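Local coordinates for Arf-GAP with coiled-coil, ANK repeat and PH domain-containing protein 2 (Homo sapiens, PDB 6IF3) that activates GTP hydrolysis by the small GTPase ARF6, and needs the ankyrin-repeat part held in this chain for interaction with RAB35, at residues H84-V87 with Q93-L96; L96-G101 with T128-A133. All coordinates share one frame; numbering follows the deposited sequence. Where two conformers were deposited one is given.

Contact 1 of 2, residues H84-V87 with Q93-L96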
loop_
_atom_site.group_PDB
_atom_site.type_symbol
_atom_site.label_atom_id
_atom_site.label_comp_id
_atom_site.label_asym_id
_atom_site.label_seq_id
_atom_site.Cartn_x
_atom_site.Cartn_y
_atom_site.Cartn_z
ATOM N N HIS A 84 -13.365 2.164 -13.080
ATOM C CA HIS A 84 -14.523 1.302 -12.932
ATOM C C HIS A 84 -14.246 0.036 -12.144
ATOM O O HIS A 84 -15.099 -0.397 -11.354
ATOM C CB HIS A 84 -15.085 0.928 -14.336
ATOM C CG HIS A 84 -15.757 2.075 -15.024
ATOM N ND1 HIS A 84 -16.955 2.607 -14.585
ATOM C CD2 HIS A 84 -15.395 2.798 -16.113
ATOM C CE1 HIS A 84 -17.308 3.598 -15.383
ATOM N NE2 HIS A 84 -16.382 3.734 -16.312
ATOM N N ALA A 85 -13.071 -0.565 -12.344
ATOM C CA ALA A 85 -12.732 -1.766 -11.593
ATOM C C ALA A 85 -12.611 -1.451 -10.102
ATOM O O ALA A 85 -12.995 -2.252 -9.238
ATOM C CB ALA A 85 -11.451 -2.358 -12.095
ATOM N N THR A 86 -12.074 -0.260 -9.801
ATOM C CA THR A 86 -11.957 0.169 -8.405
ATOM C C THR A 86 -13.328 0.360 -7.766
ATOM O O THR A 86 -13.584 -0.118 -6.667
ATOM C CB THR A 86 -11.132 1.460 -8.309
ATOM O OG1 THR A 86 -9.821 1.178 -8.799
ATOM C CG2 THR A 86 -11.013 1.952 -6.837
ATOM N N VAL A 87 -14.212 1.099 -8.432
ATOM C CA VAL A 87 -15.567 1.311 -7.936
ATOM C C VAL A 87 -16.300 -0.014 -7.680
ATOM O O VAL A 87 -16.944 -0.168 -6.645
ATOM C CB VAL A 87 -16.364 2.164 -8.928
ATOM C CG1 VAL A 87 -17.844 2.193 -8.553
ATOM C CG2 VAL A 87 -15.772 3.598 -8.947
ATOM N N GLN A 93 -8.917 -7.375 -11.540
ATOM C CA GLN A 93 -8.805 -6.454 -12.662
ATOM C C GLN A 93 -7.936 -5.256 -12.318
ATOM O O GLN A 93 -7.179 -4.792 -13.164
ATOM C CB GLN A 93 -10.186 -5.985 -13.137
ATOM C CG GLN A 93 -11.014 -7.102 -13.757
ATOM C CD GLN A 93 -12.447 -6.660 -14.047
ATOM O OE1 GLN A 93 -12.884 -5.599 -13.602
ATOM N NE2 GLN A 93 -13.173 -7.480 -14.802
ATOM N N VAL A 94 -8.024 -4.749 -11.084
ATOM C CA VAL A 94 -7.134 -3.650 -10.650
ATOM C C VAL A 94 -5.661 -4.098 -10.768
ATOM O O VAL A 94 -4.801 -3.392 -11.291
ATOM C CB VAL A 94 -7.468 -3.208 -9.201
ATOM C CG1 VAL A 94 -6.365 -2.291 -8.615
ATOM C CG2 VAL A 94 -8.822 -2.476 -9.192
ATOM N N CYS A 95 -5.360 -5.305 -10.307
ATOM C CA CYS A 95 -4.003 -5.803 -10.360
ATOM C C CYS A 95 -3.500 -5.906 -11.813
ATOM O O CYS A 95 -2.407 -5.450 -12.119
ATOM C CB CYS A 95 -3.914 -7.160 -9.667
ATOM S SG CYS A 95 -2.255 -7.742 -9.477
ATOM N N LEU A 96 -4.325 -6.476 -12.684
ATOM C CA LEU A 96 -3.981 -6.597 -14.106
ATOM C C LEU A 96 -3.696 -5.231 -14.743
ATOM O O LEU A 96 -2.666 -5.025 -15.374
ATOM C CB LEU A 96 -5.118 -7.295 -14.830
ATOM C CG LEU A 96 -4.950 -7.271 -16.362
ATOM C CD1 LEU A 96 -3.837 -8.168 -16.828
ATOM C CD2 LEU A 96 -6.291 -7.631 -17.013
#

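Contact 2 of 2, residues L96-G101 with T128-A133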
loop_
_atom_site.group_PDB
_atom_site.type_symbol
_atom_site.label_atom_id
_atom_site.label_comp_id
_atom_site.label_asym_id
_atom_site.label_seq_id
_atom_site.Cartn_x
_atom_site.Cartn_y
_atom_site.Cartn_z
ATOM N N LEU A 96 -4.325 -6.476 -12.684
ATOM C CA LEU A 96 -3.981 -6.597 -14.106
ATOM C C LEU A 96 -3.696 -5.231 -14.743
ATOM O O LEU A 96 -2.666 -5.025 -15.374
ATOM C CB LEU A 96 -5.118 -7.295 -14.830
ATOM C CG LEU A 96 -4.950 -7.271 -16.362
ATOM C CD1 LEU A 96 -3.837 -8.168 -16.828
ATOM C CD2 LEU A 96 -6.291 -7.631 -17.013
ATOM N N PHE A 97 -4.599 -4.295 -14.521
ATOM C CA PHE A 97 -4.438 -2.972 -15.118
ATOM C C PHE A 97 -3.197 -2.275 -14.595
ATOM O O PHE A 97 -2.485 -1.646 -15.372
ATOM C CB PHE A 97 -5.685 -2.103 -14.874
ATOM C CG PHE A 97 -6.913 -2.610 -15.568
ATOM C CD1 PHE A 97 -6.819 -3.364 -16.742
ATOM C CD2 PHE A 97 -8.176 -2.351 -15.046
ATOM C CE1 PHE A 97 -7.970 -3.848 -17.376
ATOM C CE2 PHE A 97 -9.330 -2.825 -15.656
ATOM C CZ PHE A 97 -9.240 -3.574 -16.820
ATOM N N LEU A 98 -2.923 -2.383 -13.297
ATOM C CA LEU A 98 -1.718 -1.763 -12.750
ATOM C C LEU A 98 -0.462 -2.372 -13.412
ATOM O O LEU A 98 0.460 -1.636 -13.778
ATOM C CB LEU A 98 -1.692 -1.917 -11.222
ATOM C CG LEU A 98 -2.745 -1.059 -10.508
ATOM C CD1 LEU A 98 -2.755 -1.401 -9.011
ATOM C CD2 LEU A 98 -2.422 0.437 -10.683
ATOM N N LYS A 99 -0.423 -3.699 -13.590
ATOM C CA LYS A 99 0.736 -4.349 -14.198
ATOM C C LYS A 99 0.846 -4.035 -15.681
ATOM O O LYS A 99 1.923 -4.158 -16.268
ATOM C CB LYS A 99 0.670 -5.860 -13.997
ATOM C CG LYS A 99 1.003 -6.239 -12.577
ATOM C CD LYS A 99 0.626 -7.665 -12.248
ATOM C CE LYS A 99 1.401 -8.671 -13.085
ATOM N NZ LYS A 99 2.888 -8.693 -12.881
ATOM N N ARG A 100 -0.260 -3.608 -16.278
ATOM C CA ARG A 100 -0.249 -3.269 -17.701
ATOM C C ARG A 100 -0.101 -1.773 -17.963
ATOM O O ARG A 100 -0.392 -1.301 -19.058
ATOM C CB ARG A 100 -1.512 -3.799 -18.378
ATOM C CG ARG A 100 -1.536 -5.309 -18.495
ATOM C CD ARG A 100 -0.256 -5.845 -19.118
ATOM N NE ARG A 100 0.294 -6.947 -18.335
ATOM C CZ ARG A 100 -0.225 -8.167 -18.309
ATOM N NH1 ARG A 100 -1.294 -8.447 -19.042
ATOM N NH2 ARG A 100 0.319 -9.104 -17.554
ATOM N N GLY A 101 0.341 -1.025 -16.958
ATOM C CA GLY A 101 0.677 0.389 -17.124
ATOM C C GLY A 101 -0.477 1.387 -17.059
ATOM O O GLY A 101 -0.358 2.535 -17.504
ATOM N N THR A 128 -4.104 -1.256 -1.029
ATOM C CA THR A 128 -2.771 -1.866 -0.968
ATOM C C THR A 128 -2.136 -2.018 -2.371
ATOM O O THR A 128 -0.978 -1.623 -2.575
ATOM C CB THR A 128 -2.816 -3.219 -0.280
ATOM O OG1 THR A 128 -3.182 -3.015 1.099
ATOM C CG2 THR A 128 -1.425 -3.935 -0.332
ATOM N N LEU A 129 -2.889 -2.528 -3.337
ATOM C CA LEU A 129 -2.372 -2.667 -4.710
ATOM C C LEU A 129 -2.023 -1.293 -5.308
ATOM O O LEU A 129 -0.965 -1.138 -5.936
ATOM C CB LEU A 129 -3.380 -3.367 -5.632
ATOM C CG LEU A 129 -3.711 -4.818 -5.251
ATOM C CD1 LEU A 129 -4.724 -5.364 -6.283
ATOM C CD2 LEU A 129 -2.459 -5.712 -5.214
ATOM N N LEU A 130 -2.908 -0.309 -5.141
ATOM C CA LEU A 130 -2.656 1.026 -5.690
ATOM C C LEU A 130 -1.425 1.646 -5.036
ATOM O O LEU A 130 -0.596 2.224 -5.740
ATOM C CB LEU A 130 -3.877 1.949 -5.479
ATOM C CG LEU A 130 -5.105 1.590 -6.318
ATOM C CD1 LEU A 130 -6.347 2.372 -5.869
ATOM C CD2 LEU A 130 -4.863 1.901 -7.791
ATOM N N ARG A 131 -1.284 1.518 -3.711
ATOM C CA ARG A 131 -0.160 2.133 -3.023
ATOM C C ARG A 131 1.141 1.428 -3.363
ATOM O O ARG A 131 2.149 2.078 -3.542
ATOM C CB ARG A 131 -0.386 2.130 -1.510
ATOM C CG ARG A 131 -1.535 3.029 -1.080
ATOM C CD ARG A 131 -1.088 4.187 -0.210
ATOM N NE ARG A 131 -2.166 5.146 0.033
ATOM C CZ ARG A 131 -2.792 5.296 1.199
ATOM N NH1 ARG A 131 -2.457 4.550 2.229
ATOM N NH2 ARG A 131 -3.755 6.196 1.334
ATOM N N LEU A 132 1.118 0.098 -3.468
ATOM C CA LEU A 132 2.376 -0.615 -3.785
ATOM C C LEU A 132 2.812 -0.358 -5.240
ATOM O O LEU A 132 4.008 -0.277 -5.540
ATOM C CB LEU A 132 2.243 -2.106 -3.508
ATOM C CG LEU A 132 2.135 -2.344 -1.981
ATOM C CD1 LEU A 132 2.189 -3.821 -1.686
ATOM C CD2 LEU A 132 3.196 -1.567 -1.138
ATOM N N ALA A 133 1.838 -0.169 -6.133
ATOM C CA ALA A 133 2.188 0.241 -7.502
ATOM C C ALA A 133 2.784 1.652 -7.539
ATOM O O ALA A 133 3.701 1.914 -8.327
ATOM C CB ALA A 133 0.970 0.153 -8.396
#

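Contact 1 of 2, residues H84-V87 with Q93-L96
A85 and V94 meet between the two helices of the second ankyrin repeat, helix 81-88 and helix 91-99. The CA atoms of A85 and V94 lie 6.0 Å apart, a close approach that the small side chain of A85 allows.

The apolar part centres on the methyl of A85, which points at the facing helix. A85 CB touches V94 CG2 at 3.9 Å. V94 has CG1 anti to its backbone N (chi1 167°), which leaves CG2 as the branch that faces helix 81-88. V94 CG2 also lies against T86, 3.8 Å from its OG1. The two side chains cross at a slant and touch by van der Waals packing alone.

The polar groups at the border have their partners outside the two segments. T86 OG1 sits beside its own backbone N (chi1 -62°) and is hydrogen-bonded to the carbonyl O of L82, one turn earlier in the same helix. This satisfies a buried hydroxyl and lets it lie against a methyl. Q93 lies on the other side of A85 CB from T86. Its chain runs extended beyond CG and brings OE1 to 3.9 Å from A85 CB, a packing contact. Q93 CB is also near, 4.0 Å from A85 CB. The amide is held at both ends: OE1 is hydrogen-bonded to H90 ND1, and NE2 makes a weak hydrogen bond to S57 O. These bonds would limit rotation of the amide.

All four touching residues are buried. A85 and Q93 also pack on V53 of helix 48-55, and Q93 reaches C61 of helix 58-66. On the side of the third repeat, T86 meets P114, I117 and A118 of helix 114-120, while V94 touches I126 of helix 124-141.

Contact 2 of 2, residues L96-G101 with T128-A133
The second and third ankyrin repeats stack here through their second helices, 91-99 and 124-141. L98 carries the whole contact from the 96-101 side. With CG anti to the carbonyl carbon (chi1 -70°) and CD1 anti to CA (chi2 173°), its extended chain carries CD1 out to the L129 carbonyl.

L98 CD1 lies over the backbone of the facing turn, 3.6 Å from L129 O. L98 CD1 also packs on L129 CB at 4.0 Å. L130 CD2 is 4.1 Å from L98 CD2 and as near to L98 CD1. The CB of L130 points away from helix 91-99, but the end of its chain comes back towards L98, and the two leucines cross at about a right angle. A133 closes the group one turn after L129: its CB is 4.1 Å from L98 CD1 and equally close to L98 CD2. I157 of helix 157-161 also touches L98.

Just past L98 the helix ends in a Schellman motif, with G101 (phi 83°) as its C-prime residue. G101 N bonds to L98 O at 3.2 Å, and A102 N bonds to F97 O. L130 O accepts a hydrogen bond from Q104 NE2, a second tie between the repeats.

The side-chain pairs across the two segments are all apolar, and the nearest approach is a methyl to a carbonyl O. L129 O already accepts the helical bond from A133 N, so the methyl beside it covers a backbone carbonyl that has its partner. Between the two segments the contact rests on van der Waals packing, and it is only partly buried.

Overall arrangement
Contact 1 and contact 2 are about 9 Å apart, centre to centre, and share helix 91-99. In chain order, helix 81-88 and the first part of helix 91-99 form contact 1. The end of helix 91-99, from the shared L96, and helix 124-141 form contact 2. Contact 1 closes the helix pair within the second ankyrin repeat; contact 2 joins that repeat to the third. They also touch directly: C95 CB packs on L129 CD1 at 3.9 Å, and A85 CB lies 4.2 Å from F97 CE2. Helix 91-99 thus links packing within a repeat to stacking between repeats in the ankyrin domain, which RAB35 interaction requires.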